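Local coordinates for protein beta-galactoside alpha-2,6-sialyltransferase (Photobacterium sp., PDB 2Z4T) that probably transfers sialic acid from a CMP-activated donor to the 6-position of beta-galactosides, and here holds the donor product CMP and the acceptor lactose, at residues E43-Q47 with S48-F52; D207-V210 with P211-K214; N380-N383 with N384-E388; S427-S430 with F431-M435; G490-E494 with E495-F499. All coordinates share one frame; numbering follows the deposited sequence.

From the N terminus, contact 1 turns the exposed loop between strands 39-42 and 52-61 of the immunoglobulin-like domain. The other four lie in the GT-B part of the chain. Contact 2 is in helix 205-216, which links strands 194-201 and 222-230. Contact 3 ends helix 371-386, between strands 356-360 and 399-403. Contact 4 leads from strand 423-424 into helix 431-436 and touches CMP. Contact 5 turns the chain from helix 481-488 into strand 498-499. Each contact is local and they run in series; none nests or crosses. Contacts 3 and 5 are closest, with nearest atoms about 7 Å apart; contact 3 packs on the six-stranded parallel sheet and contact 5 leads into its edge strand.

Contact 1: E43-Q47 with S48-F52; sequences EPINQ and SNISF
Ile45 meets Ile50 and Phe52 in a small apolar contact inside a surface loop. The loop joins strand 39-42 to strand 52-61 in the immunoglobulin-like domain. It turns back at Gln47 and Ser48, which brings the residues before and after the turn together. The CG2 methyl of Ile45 touches CG2 of Ile50 at 3.9 Å, and the two side chains cross at about a right angle. CG2 of Ile50 sits between its backbone N and carbonyl carbon, a crowded position. From there it also covers the backbone of the turn, with Gln47 C at 4.0 Å. The other branch of Ile45 goes to the aromatic ring: CD1 lies 4.1 Å from Phe52 CZ, and the methyl comes to the ring obliquely. The Phe52 and Ile45 side chains approach from opposite directions. Ring CG is anti to the carbonyl carbon, chi1 -72°, and this sends the far end of the ring toward Ile45. The peptide bonds before Asn49 and Ile50 are both modelled cis. Neither precedes a proline and the loop is exposed, so this detail is doubtful. Tyr104 of strand 103-122 touches Ile45, Gln47, Ile50 and Phe52, and Phe94 of strand 88-98 meets the Phe52 ring edge-to-face. The carbonyl of Pro44 is bonded to Asn28 ND2. No hydrogen bond joins 43-47 to 48-52. Across the turn the side-chain contact is thus apolar; polar bonds run to the rest of the domain, and crystal neighbours may also influence the loop.

Contact 2: D207-V210 with P211-K214; sequences DNLV and PILK
Pro211 packs its ring against Val210 and the turn before it, in the middle of helix 205-216. Its CD lies 3.6 Å from Val210 CB, and the two side chains cross at about a right angle. CD also lies 3.4 Å from Asp207 O; the proline N carries no hydrogen and cannot bond that oxygen. Ile212 comes next. Its N makes a weak bond to Leu209 O, and not one to the turn before. Its CD1 lies just beyond Asn208 O, at 3.3 Å, and that oxygen takes a hydrogen bond from Thr176 OG1. Leu213 restores the regular pattern: Leu213 N bonds Leu209 O at 2.8 Å, with an N-H...O angle of 161°. Its CD1 reaches Leu209 CB at 4.2 Å. Both leucines face strand 222-230 through Ile227 and also touch Trp282. Lys214 N bonds Val210 O at 3.0 Å, nearly along the C=O axis. A chi1 of 71° brings Lys214 CG to 3.5 Å from the same Val210 O. The helix is the crossover of a beta-alpha-beta unit between strands 194-201 and 222-230. Asn208, about 9 Å from the bound galactose, is bonded through ND2 to Ser200 OG. The chemistry is that of a proline kink: Pro211 has no N-H to give and Ile212 N does not bond the turn before, while Asn208 O is bonded instead by Thr176 OG1.

Contact 3: N380-N383 with N384-E388; sequences NVIN and NAINE
Asn380 offers its backbone carbonyl to two N-H groups of Asn384. The backbone N comes at 3.0 Å and the side-chain ND2 at 2.9 Å, from opposite faces of the carbonyl plane. ND2 stands 45° above that plane. Asn380 CG is anti to its backbone N, chi1 -168°, which brings its ND2 within 3.5 Å of Asn384 ND2. The two amide planes are 86° apart. Both amides also reach the loop 504-506: Asn380 ND2 and Asn384 ND2 bond Pro504 O, and Asn380 OD1 takes Cys506 N. Asn384 OD1 is held by Ser390 OG. Val381 follows, and its O accepts Ala385 N at 3.3 Å. Its side chain packs on Phe359, Phe462 and Val464. This is the sheet-facing side of helix 371-386, the crossover between parallel strands 356-360 and 399-403 of the GT-B fold. Ile382 O takes Ile386 N at 3.2 Å, while Ile382 CG2 meets Ile386 CD1 at 4.3 Å. That CD1 also lies 4.1 Å from Asn383 OD1, which is bonded to Tyr419 OH. Asn383 O closes the helix with weak bonds from Ile386 N and Asn387 N, the latter at 2.9 Å. Asn387 has left helical geometry, and its OD1 bonds Ser389 OG.

Contact 4: S427-S430 with F431-M435; sequences SKIS and FEVLM. With C5P (cytidine-5'-monophosphate), chain C.
Ser430 and Glu432 converge on one ribose hydroxyl of the bound CMP, and one distance there is unusually short. Glu432 OE2 lies 2.4 Å from O2' of CMP, a hydrogen bond whose exact length is doubtful. The other carboxylate oxygen, OE1, accepts from O3' at 3.0 Å. One carboxylate thus holds both ribose hydroxyls, as is common in GT-B glycosyltransferases that use nucleotide sugars. The Glu432 chain bends at chi2, -70°, which turns the carboxylate back to the sugar. Ser430 OG reaches O2' at 2.8 Å, though the use of its proton is not settled. Its CB meets Glu432 OE2 at 3.6 Å. The base is met by the backbone: Phe431 N gives a hydrogen bond to O2 of the cytosine at 2.8 Å. Between the two segments, Val433 N bonds Ser430 O at 3.0 Å. It stands 51° out of the carbonyl plane, as the chain turns into the helix. On the side facing away from CMP the contact is apolar. Ile429 CG2, anti to the backbone N, touches Val433 CG2 at 3.6 Å and also Leu434 CD2. The two side chains of the helix each cross Ile429 at about a right angle. Ser449, Ser450, His405, Lys403 and Gly361 also hydrogen-bond CMP. The contact lies where the loop after strand 423-424 enters helix 431-436. Leu129 of helix 126-141 touches Ser430, Glu432 and Val433, and Phe340 lies on Val433.

Contact 5: G490-E494 with E495-F499; sequences GIVKE and ENVLF. With PO4 (phosphate ion), chain J.
Lys493 O and Glu494 O accept in turn from Asn496 N, at 2.9 Å, and Val497 N, at 3.1 Å, making two successive 3-10 turns. Just ahead, Gly490 ends helix 481-488 with positive phi in a Schellman motif. Across the turn, Val492 CG1 meets Val497 CG2 at 4.0 Å, and the two side chains cross at about a right angle. Glu495 folds back alongside Lys493. Its CG lies between the backbone N and the carbonyl carbon, chi1 60°, and the chain bends again at the next bond. OE2 then rests beside the aliphatic part of the lysine, 3.5 Å from Lys493 CB. The charged ends do not meet: Lys493 NZ is 5.6 Å from Glu495 OE2. A phosphate ion, probably from the crystallisation liquor, sits beside the turn. Lys493 N gives its O1 a hydrogen bond of 2.6 Å that is almost straight. The Val492 CG2 methyl also lies close to O1, and the positive charge of the lysine may favour the anion. Beyond the turn the chain joins the edge of the parallel sheet. Leu498 makes backbone hydrogen bonds with Phe465 of strand 460-465, and Val497 packs on the same phenylalanine. Val492 and Glu494 rest on Ile487 of helix 481-488, which comes just before the turn.

Contact 1: E43-Q47 with S48-F52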
# COMPACT_ATOMS: atom_id res chain seq x y z
N GLU A 43 -20.65 -14.22 -27.47
CA GLU A 43 -21.92 -14.80 -27.88
C GLU A 43 -22.96 -13.70 -27.83
O GLU A 43 -23.03 -12.99 -26.84
CB GLU A 43 -22.30 -15.94 -26.93
CG GLU A 43 -21.37 -17.15 -26.98
CD GLU A 43 -21.40 -17.86 -28.34
OE1 GLU A 43 -20.32 -18.32 -28.79
OE2 GLU A 43 -22.48 -17.93 -28.97
N PRO A 44 -23.75 -13.54 -28.90
CA PRO A 44 -24.75 -12.46 -28.95
C PRO A 44 -26.00 -12.72 -28.09
O PRO A 44 -26.66 -11.78 -27.67
CB PRO A 44 -25.14 -12.42 -30.42
CG PRO A 44 -24.89 -13.79 -30.92
CD PRO A 44 -23.74 -14.34 -30.14
N ILE A 45 -26.28 -13.99 -27.83
CA ILE A 45 -27.57 -14.45 -27.33
C ILE A 45 -27.37 -15.32 -26.08
O ILE A 45 -26.30 -15.90 -25.91
CB ILE A 45 -28.32 -15.23 -28.47
CG1 ILE A 45 -29.57 -14.48 -28.90
CG2 ILE A 45 -28.70 -16.65 -28.10
CD1 ILE A 45 -29.30 -13.36 -29.81
N ASN A 46 -28.37 -15.39 -25.21
CA ASN A 46 -28.34 -16.36 -24.08
C ASN A 46 -29.45 -17.43 -24.04
O ASN A 46 -29.78 -17.92 -22.96
CB ASN A 46 -28.23 -15.64 -22.72
CG ASN A 46 -26.79 -15.60 -22.18
OD1 ASN A 46 -26.21 -16.63 -21.84
ND2 ASN A 46 -26.24 -14.40 -22.08
N GLN A 47 -30.00 -17.83 -25.19
CA GLN A 47 -31.17 -18.74 -25.22
C GLN A 47 -30.86 -20.22 -25.47
O GLN A 47 -31.79 -21.05 -25.50
CB GLN A 47 -32.30 -18.28 -26.16
CG GLN A 47 -32.47 -16.76 -26.40
CD GLN A 47 -32.53 -15.89 -25.14
OE1 GLN A 47 -32.17 -14.71 -25.19
NE2 GLN A 47 -32.97 -16.45 -24.01
N SER A 48 -29.58 -20.55 -25.68
CA SER A 48 -29.06 -21.93 -25.41
C SER A 48 -27.92 -22.54 -26.26
O SER A 48 -26.76 -22.27 -25.91
CB SER A 48 -30.15 -22.96 -24.99
OG SER A 48 -30.61 -22.75 -23.66
N ASN A 49 -28.11 -23.33 -27.33
CA ASN A 49 -29.18 -23.40 -28.38
C ASN A 49 -30.71 -23.34 -28.17
O ASN A 49 -31.20 -23.76 -27.12
CB ASN A 49 -28.90 -24.67 -29.22
CG ASN A 49 -28.66 -25.90 -28.34
OD1 ASN A 49 -27.51 -26.35 -28.20
ND2 ASN A 49 -29.72 -26.44 -27.74
N ILE A 50 -31.49 -22.82 -29.15
CA ILE A 50 -31.14 -21.78 -30.19
C ILE A 50 -30.33 -22.09 -31.50
O ILE A 50 -29.12 -22.27 -31.46
CB ILE A 50 -30.76 -20.40 -29.57
CG1 ILE A 50 -31.21 -19.27 -30.50
CG2 ILE A 50 -29.27 -20.32 -29.16
CD1 ILE A 50 -32.71 -19.24 -30.74
N SER A 51 -31.02 -22.03 -32.64
CA SER A 51 -30.42 -22.28 -33.97
C SER A 51 -30.88 -21.24 -35.02
O SER A 51 -32.09 -21.02 -35.19
CB SER A 51 -30.79 -23.70 -34.43
OG SER A 51 -30.17 -24.04 -35.67
N PHE A 52 -29.94 -20.61 -35.73
CA PHE A 52 -30.26 -19.47 -36.61
C PHE A 52 -30.35 -19.78 -38.10
O PHE A 52 -29.49 -20.44 -38.65
CB PHE A 52 -29.28 -18.32 -36.38
CG PHE A 52 -29.49 -17.60 -35.07
CD1 PHE A 52 -30.47 -16.63 -34.94
CD2 PHE A 52 -28.70 -17.90 -33.96
CE1 PHE A 52 -30.67 -15.97 -33.73
CE2 PHE A 52 -28.89 -17.25 -32.75
CZ PHE A 52 -29.87 -16.28 -32.63

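Contact 2: D207-V210 with P211-K214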
# COMPACT_ATOMS: atom_id res chain seq x y z
N ASP A 207 16.09 3.29 -5.21
CA ASP A 207 16.44 1.90 -5.55
C ASP A 207 15.28 1.04 -6.05
O ASP A 207 15.51 0.03 -6.73
CB ASP A 207 17.05 1.18 -4.36
CG ASP A 207 18.52 1.53 -4.12
OD1 ASP A 207 19.21 2.00 -5.04
OD2 ASP A 207 18.99 1.33 -2.99
N ASN A 208 14.04 1.40 -5.71
CA ASN A 208 12.90 0.69 -6.29
C ASN A 208 12.53 1.17 -7.69
O ASN A 208 12.10 0.38 -8.53
CB ASN A 208 11.68 0.77 -5.37
CG ASN A 208 11.84 -0.06 -4.12
OD1 ASN A 208 12.61 -1.03 -4.08
ND2 ASN A 208 11.11 0.32 -3.06
N LEU A 209 12.69 2.47 -7.96
CA LEU A 209 12.11 3.04 -9.17
C LEU A 209 13.12 3.29 -10.25
O LEU A 209 12.83 3.09 -11.42
CB LEU A 209 11.28 4.28 -8.88
CG LEU A 209 10.11 4.01 -7.93
CD1 LEU A 209 9.23 5.22 -7.90
CD2 LEU A 209 9.30 2.79 -8.32
N VAL A 210 14.32 3.70 -9.83
CA VAL A 210 15.36 4.00 -10.80
C VAL A 210 15.58 2.87 -11.80
O VAL A 210 15.57 3.13 -13.00
CB VAL A 210 16.70 4.46 -10.16
CG1 VAL A 210 17.83 4.44 -11.20
CG2 VAL A 210 16.54 5.86 -9.54
N PRO A 211 15.75 1.60 -11.34
CA PRO A 211 16.04 0.58 -12.37
C PRO A 211 14.90 0.42 -13.36
O PRO A 211 15.13 0.04 -14.50
CB PRO A 211 16.23 -0.71 -11.57
CG PRO A 211 16.50 -0.26 -10.19
CD PRO A 211 15.73 1.02 -9.99
N ILE A 212 13.68 0.73 -12.94
CA ILE A 212 12.53 0.66 -13.83
C ILE A 212 12.55 1.85 -14.79
O ILE A 212 12.40 1.69 -16.00
CB ILE A 212 11.21 0.66 -13.07
CG1 ILE A 212 11.12 -0.57 -12.15
CG2 ILE A 212 10.02 0.72 -14.07
CD1 ILE A 212 10.04 -0.44 -11.04
N LEU A 213 12.75 3.05 -14.25
CA LEU A 213 12.64 4.25 -15.04
C LEU A 213 13.75 4.38 -16.08
O LEU A 213 13.55 4.97 -17.15
CB LEU A 213 12.53 5.49 -14.17
CG LEU A 213 11.16 5.56 -13.48
CD1 LEU A 213 11.19 6.59 -12.38
CD2 LEU A 213 10.04 5.85 -14.48
N LYS A 214 14.91 3.79 -15.81
CA LYS A 214 15.95 3.91 -16.80
C LYS A 214 15.81 2.95 -17.96
O LYS A 214 16.37 3.18 -19.01
CB LYS A 214 17.34 3.95 -16.18
CG LYS A 214 17.87 2.71 -15.59
CD LYS A 214 19.26 3.04 -14.97
CE LYS A 214 20.39 2.89 -15.99
NZ LYS A 214 21.73 2.96 -15.31

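Contact 3: N380-N383 with N384-E388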
# COMPACT_ATOMS: atom_id res chain seq x y z
N ASN A 380 8.77 -6.23 30.24
CA ASN A 380 8.78 -5.32 31.35
C ASN A 380 7.80 -4.15 31.16
O ASN A 380 7.20 -3.68 32.14
CB ASN A 380 10.19 -4.82 31.65
CG ASN A 380 10.27 -4.11 32.98
OD1 ASN A 380 9.93 -4.68 34.01
ND2 ASN A 380 10.67 -2.85 32.97
N VAL A 381 7.64 -3.69 29.92
CA VAL A 381 6.69 -2.61 29.66
C VAL A 381 5.25 -3.10 29.86
O VAL A 381 4.46 -2.41 30.53
CB VAL A 381 6.87 -1.97 28.28
CG1 VAL A 381 5.80 -0.91 28.02
CG2 VAL A 381 8.25 -1.35 28.20
N ILE A 382 4.92 -4.28 29.33
CA ILE A 382 3.60 -4.88 29.57
C ILE A 382 3.36 -4.97 31.09
O ILE A 382 2.28 -4.61 31.58
CB ILE A 382 3.45 -6.26 28.87
CG1 ILE A 382 3.48 -6.09 27.35
CG2 ILE A 382 2.16 -6.98 29.28
CD1 ILE A 382 3.82 -7.32 26.60
N ASN A 383 4.37 -5.42 31.83
CA ASN A 383 4.24 -5.58 33.27
C ASN A 383 3.94 -4.29 34.00
O ASN A 383 3.13 -4.27 34.91
CB ASN A 383 5.47 -6.27 33.86
CG ASN A 383 5.50 -7.74 33.53
OD1 ASN A 383 4.48 -8.31 33.14
ND2 ASN A 383 6.67 -8.36 33.66
N ASN A 384 4.58 -3.22 33.55
CA ASN A 384 4.31 -1.91 34.12
C ASN A 384 2.84 -1.50 33.99
O ASN A 384 2.26 -0.94 34.93
CB ASN A 384 5.24 -0.90 33.47
CG ASN A 384 6.51 -0.71 34.27
OD1 ASN A 384 6.49 0.02 35.27
ND2 ASN A 384 7.61 -1.39 33.87
N ALA A 385 2.23 -1.84 32.85
CA ALA A 385 0.82 -1.55 32.55
C ALA A 385 -0.20 -2.36 33.37
O ALA A 385 -1.27 -1.83 33.72
CB ALA A 385 0.54 -1.71 31.04
N ILE A 386 0.11 -3.63 33.65
CA ILE A 386 -0.86 -4.56 34.26
C ILE A 386 -0.55 -4.88 35.72
O ILE A 386 -1.27 -5.66 36.34
CB ILE A 386 -0.96 -5.90 33.47
CG1 ILE A 386 0.24 -6.83 33.81
CG2 ILE A 386 -1.14 -5.64 31.96
CD1 ILE A 386 0.36 -8.13 32.97
N ASN A 387 0.53 -4.30 36.26
CA ASN A 387 0.93 -4.52 37.65
C ASN A 387 0.61 -3.29 38.52
O ASN A 387 1.03 -2.17 38.23
CB ASN A 387 2.41 -4.94 37.71
CG ASN A 387 2.84 -5.41 39.11
OD1 ASN A 387 2.56 -4.76 40.11
ND2 ASN A 387 3.56 -6.53 39.18
N GLU A 388 -0.16 -3.49 39.59
CA GLU A 388 -0.58 -2.38 40.46
C GLU A 388 0.57 -1.63 41.14
O GLU A 388 0.42 -0.46 41.49
CB GLU A 388 -1.57 -2.85 41.51
CG GLU A 388 -2.87 -3.36 40.92
CD GLU A 388 -3.95 -3.54 41.97
OE1 GLU A 388 -4.18 -2.60 42.76
OE2 GLU A 388 -4.56 -4.64 42.00

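Contact 4: S427-S430 with F431-M435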
# COMPACT_ATOMS: atom_id res chain seq x y z
N SER A 427 0.51 -10.64 14.23
CA SER A 427 1.45 -9.56 14.06
C SER A 427 1.51 -9.03 12.62
O SER A 427 1.92 -7.88 12.39
CB SER A 427 2.83 -10.04 14.53
OG SER A 427 3.32 -11.09 13.70
N LYS A 428 1.12 -9.86 11.65
CA LYS A 428 1.18 -9.45 10.24
C LYS A 428 0.15 -8.39 9.87
O LYS A 428 0.26 -7.75 8.81
CB LYS A 428 1.09 -10.65 9.29
CG LYS A 428 -0.23 -11.48 9.26
CD LYS A 428 -0.03 -12.60 8.20
CE LYS A 428 -1.03 -13.74 8.26
NZ LYS A 428 -1.29 -14.36 9.62
N ILE A 429 -0.85 -8.20 10.74
CA ILE A 429 -1.94 -7.28 10.45
C ILE A 429 -1.51 -5.86 10.84
O ILE A 429 -1.29 -5.59 12.03
CB ILE A 429 -3.22 -7.68 11.24
CG1 ILE A 429 -3.64 -9.11 10.92
CG2 ILE A 429 -4.36 -6.71 10.97
CD1 ILE A 429 -4.59 -9.71 11.98
N SER A 430 -1.38 -4.96 9.86
CA SER A 430 -1.11 -3.55 10.21
C SER A 430 -2.14 -3.05 11.21
O SER A 430 -3.34 -3.29 11.05
CB SER A 430 -1.08 -2.66 9.00
OG SER A 430 0.27 -2.54 8.55
N PHE A 431 -1.68 -2.39 12.26
CA PHE A 431 -2.58 -1.99 13.32
C PHE A 431 -3.62 -1.01 12.81
O PHE A 431 -4.75 -0.94 13.34
CB PHE A 431 -1.79 -1.41 14.50
CG PHE A 431 -2.61 -1.14 15.71
CD1 PHE A 431 -3.17 -2.19 16.43
CD2 PHE A 431 -2.82 0.15 16.15
CE1 PHE A 431 -3.95 -1.94 17.60
CE2 PHE A 431 -3.56 0.42 17.30
CZ PHE A 431 -4.13 -0.63 18.02
N GLU A 432 -3.27 -0.24 11.79
CA GLU A 432 -4.27 0.71 11.35
C GLU A 432 -5.50 0.07 10.69
O GLU A 432 -6.56 0.70 10.63
CB GLU A 432 -3.72 2.00 10.68
CG GLU A 432 -2.46 1.94 9.89
CD GLU A 432 -1.18 1.73 10.65
OE1 GLU A 432 -0.59 2.65 11.22
OE2 GLU A 432 -0.69 0.61 10.57
N VAL A 433 -5.43 -1.21 10.33
CA VAL A 433 -6.65 -1.84 9.88
C VAL A 433 -7.64 -2.01 11.03
O VAL A 433 -8.86 -1.94 10.81
CB VAL A 433 -6.46 -3.14 9.01
CG1 VAL A 433 -5.08 -3.22 8.38
CG2 VAL A 433 -6.83 -4.39 9.74
N LEU A 434 -7.13 -2.14 12.25
CA LEU A 434 -8.04 -2.16 13.40
C LEU A 434 -8.70 -0.80 13.59
O LEU A 434 -9.86 -0.73 13.99
CB LEU A 434 -7.38 -2.62 14.71
CG LEU A 434 -6.63 -3.94 14.89
CD1 LEU A 434 -7.08 -4.54 16.18
CD2 LEU A 434 -6.79 -4.97 13.76
N MET A 435 -7.97 0.26 13.32
CA MET A 435 -8.56 1.59 13.33
C MET A 435 -9.66 1.72 12.27
O MET A 435 -10.75 2.18 12.58
CB MET A 435 -7.52 2.68 13.10
CG MET A 435 -8.05 4.10 13.25
SD MET A 435 -6.82 5.31 12.69
CE MET A 435 -6.76 4.88 10.94
O3P C5P C . 6.82 0.32 14.36
P C5P C . 6.99 0.90 13.00
O1P C5P C . 8.01 0.04 12.26
O2P C5P C . 7.17 2.40 13.02
O5' C5P C . 5.59 0.71 12.29
C5' C5P C . 5.43 0.84 10.89
C4' C5P C . 4.08 0.19 10.59
O4' C5P C . 4.11 -1.20 10.97
C3' C5P C . 2.93 0.76 11.41
O3' C5P C . 2.30 1.87 10.78
C2' C5P C . 1.97 -0.40 11.43
O2' C5P C . 1.35 -0.56 10.15
C1' C5P C . 2.85 -1.60 11.53
N1 C5P C . 2.97 -2.02 12.93
C2 C5P C . 1.93 -2.80 13.50
N3 C5P C . 2.02 -3.23 14.79
C4 C5P C . 3.09 -2.90 15.55
C5 C5P C . 4.14 -2.13 15.01
C6 C5P C . 4.06 -1.70 13.68
O2 C5P C . 0.92 -3.10 12.85
N4 C5P C . 3.15 -3.36 16.83

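Contact 5: G490-E494 with E495-F499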
# COMPACT_ATOMS: atom_id res chain seq x y z
N GLY A 490 3.03 16.45 18.36
CA GLY A 490 2.07 16.50 19.45
C GLY A 490 1.60 15.13 19.88
O GLY A 490 0.56 14.99 20.49
N ILE A 491 2.37 14.09 19.56
CA ILE A 491 1.98 12.75 19.94
C ILE A 491 2.30 12.53 21.41
O ILE A 491 1.57 11.91 22.15
CB ILE A 491 2.69 11.72 19.07
CG1 ILE A 491 2.23 11.91 17.62
CG2 ILE A 491 2.42 10.31 19.59
CD1 ILE A 491 3.11 11.27 16.58
N VAL A 492 3.38 13.14 21.83
CA VAL A 492 3.90 12.92 23.14
C VAL A 492 4.42 14.27 23.60
O VAL A 492 4.75 15.13 22.78
CB VAL A 492 5.00 11.83 23.03
CG1 VAL A 492 6.39 12.42 22.66
CG2 VAL A 492 5.05 11.01 24.25
N LYS A 493 4.47 14.49 24.91
CA LYS A 493 5.02 15.72 25.47
C LYS A 493 6.40 15.44 26.06
O LYS A 493 6.58 14.39 26.69
CB LYS A 493 4.07 16.29 26.54
CG LYS A 493 3.00 17.22 25.97
CD LYS A 493 1.93 17.62 27.02
CE LYS A 493 0.55 17.09 26.58
NZ LYS A 493 -0.56 17.48 27.50
N GLU A 494 7.35 16.34 25.87
CA GLU A 494 8.73 16.08 26.30
C GLU A 494 8.83 15.68 27.77
O GLU A 494 9.48 14.68 28.11
CB GLU A 494 9.68 17.25 26.01
CG GLU A 494 11.14 16.80 25.93
CD GLU A 494 12.15 17.94 25.80
OE1 GLU A 494 12.30 18.71 26.78
OE2 GLU A 494 12.82 18.06 24.72
N GLU A 495 8.21 16.45 28.65
CA GLU A 495 8.32 16.18 30.08
C GLU A 495 7.77 14.80 30.48
O GLU A 495 8.07 14.30 31.55
CB GLU A 495 7.72 17.33 30.93
CG GLU A 495 6.20 17.64 30.69
CD GLU A 495 5.90 18.35 29.35
OE1 GLU A 495 6.84 18.67 28.57
OE2 GLU A 495 4.69 18.59 29.06
N ASN A 496 6.99 14.17 29.59
CA ASN A 496 6.43 12.85 29.86
C ASN A 496 7.00 11.68 29.03
O ASN A 496 6.51 10.55 29.15
CB ASN A 496 4.91 12.85 29.67
CG ASN A 496 4.19 13.94 30.47
OD1 ASN A 496 4.77 14.59 31.35
ND2 ASN A 496 2.92 14.16 30.14
N VAL A 497 7.99 11.95 28.18
CA VAL A 497 8.58 10.89 27.36
C VAL A 497 9.12 9.83 28.30
O VAL A 497 9.73 10.16 29.32
CB VAL A 497 9.76 11.42 26.51
CG1 VAL A 497 10.58 10.30 25.96
CG2 VAL A 497 9.27 12.32 25.39
N LEU A 498 8.88 8.56 27.98
CA LEU A 498 9.42 7.45 28.77
C LEU A 498 10.42 6.65 27.95
O LEU A 498 10.20 6.43 26.79
CB LEU A 498 8.29 6.53 29.24
CG LEU A 498 7.19 7.22 30.04
CD1 LEU A 498 5.90 6.39 30.12
CD2 LEU A 498 7.72 7.59 31.45
N PHE A 499 11.51 6.21 28.56
CA PHE A 499 12.42 5.30 27.87
C PHE A 499 12.38 4.02 28.65
O PHE A 499 12.21 4.07 29.85
CB PHE A 499 13.86 5.87 27.84
CG PHE A 499 13.97 7.14 27.10
CD1 PHE A 499 14.11 7.14 25.71
CD2 PHE A 499 13.92 8.36 27.79
CE1 PHE A 499 14.20 8.34 24.99
CE2 PHE A 499 13.99 9.57 27.09
CZ PHE A 499 14.14 9.56 25.69
P PO4 J . 2.31 12.64 26.85
O1 PO4 J . 3.80 12.72 26.62
O2 PO4 J . 1.66 13.91 26.36
O3 PO4 J . 1.74 11.46 26.08
O4 PO4 J . 2.08 12.47 28.33